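PDB 4R9O: putative aldo/keto reductase from Salmonella enterica subsp. enterica serovar Typhimurium, which probably works as an NADP-dependent oxidoreductase of the aldo/keto reductase family, built on a TIM barrel. Local coordinates for residues L281-R285 and Q286-R290. Sequence-based numbering, arbitrary orientation.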
loop_
_atom_site.group_PDB
_atom_site.type_symbol
_atom_site.label_atom_id
_atom_site.label_comp_id
_atom_site.label_asym_id
_atom_site.label_seq_id
_atom_site.Cartn_x
_atom_site.Cartn_y
_atom_site.Cartn_z
ATOM N N LEU C 281 -29.990 19.548 -13.638
ATOM C CA LEU C 281 -29.832 19.513 -12.188
ATOM C C LEU C 281 -28.781 20.510 -11.680
ATOM O O LEU C 281 -27.674 20.585 -12.216
ATOM C CB LEU C 281 -29.450 18.101 -11.741
ATOM C CG LEU C 281 -30.507 17.261 -11.030
ATOM C CD1 LEU C 281 -31.760 17.146 -11.874
ATOM C CD2 LEU C 281 -29.946 15.881 -10.703
ATOM N N SER C 282 -29.137 21.251 -10.633
ATOM C CA SER C 282 -28.258 22.259 -10.041
ATOM C C SER C 282 -27.470 21.701 -8.859
ATOM O O SER C 282 -27.769 22.011 -7.710
ATOM C CB SER C 282 -29.071 23.473 -9.575
ATOM O OG SER C 282 -29.994 23.888 -10.562
ATOM N N LEU C 283 -26.471 20.873 -9.130
ATOM C CA LEU C 283 -25.664 20.316 -8.051
ATOM C C LEU C 283 -24.706 21.381 -7.518
ATOM O O LEU C 283 -23.864 21.880 -8.260
ATOM C CB LEU C 283 -24.886 19.085 -8.534
ATOM C CG LEU C 283 -24.367 18.116 -7.467
ATOM C CD1 LEU C 283 -25.509 17.414 -6.766
ATOM C CD2 LEU C 283 -23.436 17.100 -8.087
ATOM N N THR C 284 -24.856 21.748 -6.248
ATOM C CA THR C 284 -23.953 22.716 -5.623
ATOM C C THR C 284 -22.610 22.078 -5.265
ATOM O O THR C 284 -22.464 20.854 -5.325
ATOM C CB THR C 284 -24.548 23.304 -4.349
ATOM O OG1 THR C 284 -24.611 22.282 -3.348
ATOM C CG2 THR C 284 -25.957 23.852 -4.610
ATOM N N ARG C 285 -21.639 22.899 -4.869
ATOM C CA ARG C 285 -20.342 22.369 -4.449
ATOM C C ARG C 285 -20.485 21.491 -3.204
ATOM O O ARG C 285 -19.951 20.386 -3.164
ATOM C CB ARG C 285 -19.332 23.495 -4.199
ATOM C CG ARG C 285 -18.500 23.820 -5.428
ATOM C CD ARG C 285 -17.535 24.952 -5.200
ATOM N NE ARG C 285 -16.698 25.182 -6.381
ATOM C CZ ARG C 285 -15.507 24.617 -6.595
ATOM N NH1 ARG C 285 -14.989 23.773 -5.704
ATOM N NH2 ARG C 285 -14.827 24.906 -7.702
ATOM N N GLN C 286 -21.223 21.963 -2.202
ATOM C CA GLN C 286 -21.345 21.211 -0.959
ATOM C C GLN C 286 -22.043 19.879 -1.196
ATOM O O GLN C 286 -21.702 18.880 -0.568
ATOM C CB GLN C 286 -22.077 22.030 0.103
ATOM C CG GLN C 286 -21.262 23.219 0.593
ATOM C CD GLN C 286 -21.880 23.936 1.789
ATOM O OE1 GLN C 286 -21.928 25.156 1.818
ATOM N NE2 GLN C 286 -22.325 23.180 2.787
ATOM N N GLN C 287 -22.995 19.862 -2.124
ATOM C CA GLN C 287 -23.663 18.621 -2.489
ATOM C C GLN C 287 -22.687 17.690 -3.186
ATOM O O GLN C 287 -22.665 16.502 -2.899
ATOM C CB GLN C 287 -24.885 18.890 -3.377
ATOM C CG GLN C 287 -26.076 19.444 -2.610
ATOM C CD GLN C 287 -27.188 19.941 -3.525
ATOM O OE1 GLN C 287 -26.949 20.304 -4.680
ATOM N NE2 GLN C 287 -28.414 19.951 -3.009
ATOM N N TRP C 288 -21.866 18.236 -4.082
ATOM C CA TRP C 288 -20.866 17.437 -4.774
ATOM C C TRP C 288 -19.896 16.841 -3.761
ATOM O O TRP C 288 -19.530 15.676 -3.848
ATOM C CB TRP C 288 -20.107 18.276 -5.812
ATOM C CG TRP C 288 -19.209 17.458 -6.716
ATOM C CD1 TRP C 288 -19.529 16.951 -7.942
ATOM C CD2 TRP C 288 -17.854 17.054 -6.463
ATOM N NE1 TRP C 288 -18.468 16.251 -8.464
ATOM C CE2 TRP C 288 -17.422 16.304 -7.576
ATOM C CE3 TRP C 288 -16.962 17.256 -5.403
ATOM C CZ2 TRP C 288 -16.142 15.748 -7.661
ATOM C CZ3 TRP C 288 -15.687 16.716 -5.491
ATOM C CH2 TRP C 288 -15.288 15.966 -6.612
ATOM N N PHE C 289 -19.487 17.643 -2.789
ATOM C CA PHE C 289 -18.485 17.186 -1.833
ATOM C C PHE C 289 -19.080 16.220 -0.813
ATOM O O PHE C 289 -18.413 15.271 -0.380
ATOM C CB PHE C 289 -17.818 18.383 -1.157
ATOM C CG PHE C 289 -16.693 18.967 -1.975
ATOM C CD1 PHE C 289 -15.446 18.364 -1.981
ATOM C CD2 PHE C 289 -16.891 20.093 -2.759
ATOM C CE1 PHE C 289 -14.411 18.879 -2.742
ATOM C CE2 PHE C 289 -15.851 20.619 -3.518
ATOM C CZ PHE C 289 -14.616 20.011 -3.508
ATOM N N ARG C 290 -20.340 16.443 -0.462
ATOM C CA ARG C 290 -21.076 15.520 0.395
ATOM C C ARG C 290 -21.178 14.144 -0.251
ATOM O O ARG C 290 -21.014 13.122 0.414
ATOM C CB ARG C 290 -22.481 16.041 0.690
ATOM C CG ARG C 290 -22.700 16.479 2.113
ATOM C CD ARG C 290 -24.193 16.508 2.424
ATOM N NE ARG C 290 -24.895 17.487 1.599
ATOM C CZ ARG C 290 -26.218 17.543 1.459
ATOM N NH1 ARG C 290 -26.761 18.475 0.689
ATOM N NH2 ARG C 290 -26.996 16.670 2.089
#
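At Thr-284 the loop that follows helix 269-276 turns into helix 285-296, and Thr-284 O accepts from Trp-288 N at 3.0 Å in the first i to i+4 bond. Thr-284 is the N-cap, and with Gln-287 it forms a capping box. In one direction, Gln-287 N donates to Thr-284 OG1 at 3.2 Å. Thr-284 has OG1 between its own N and carbonyl carbon (chi1 69°), facing the first turn. In return, Gln-287 OE1 accepts from Thr-284 N at 3.0 Å. That bond is nearly straight, with an N-H...O angle of 171°, though the donor is tilted from the carbonyl plane. Thr-284 OG1 makes a further, weak bond to the same OE1. The other end of this amide, NE2, bonds to Glu-239 on helix 227-240. With OE1 and NE2 both bonded, the amide's rotation is fixed. Glu-239 also forms a salt bridge with Arg-290.

Leu-283, just before the cap, covers the turn with both methyls. Leu-283 CD1 lies 3.7 Å from Gln-287 CB, and its CD2 meets the indole edge of Trp-288 near the ring plane. Trp-288 in turn stacks on Trp-252 of helix 245-254.

Arg-285 and Phe-289 run side by side, the guanidinium and ring planes 23° apart. The Arg-285 side chain runs out straight as far as NE and reaches the second subunit, where it forms salt bridges with Asp-105 and Asp-134. The first turn of the helix thus borders a subunit interface. Arg-285 O receives Phe-289 N at 2.8 Å and also sits at the phenyl edge, 3.1 Å from Phe-289 CD2.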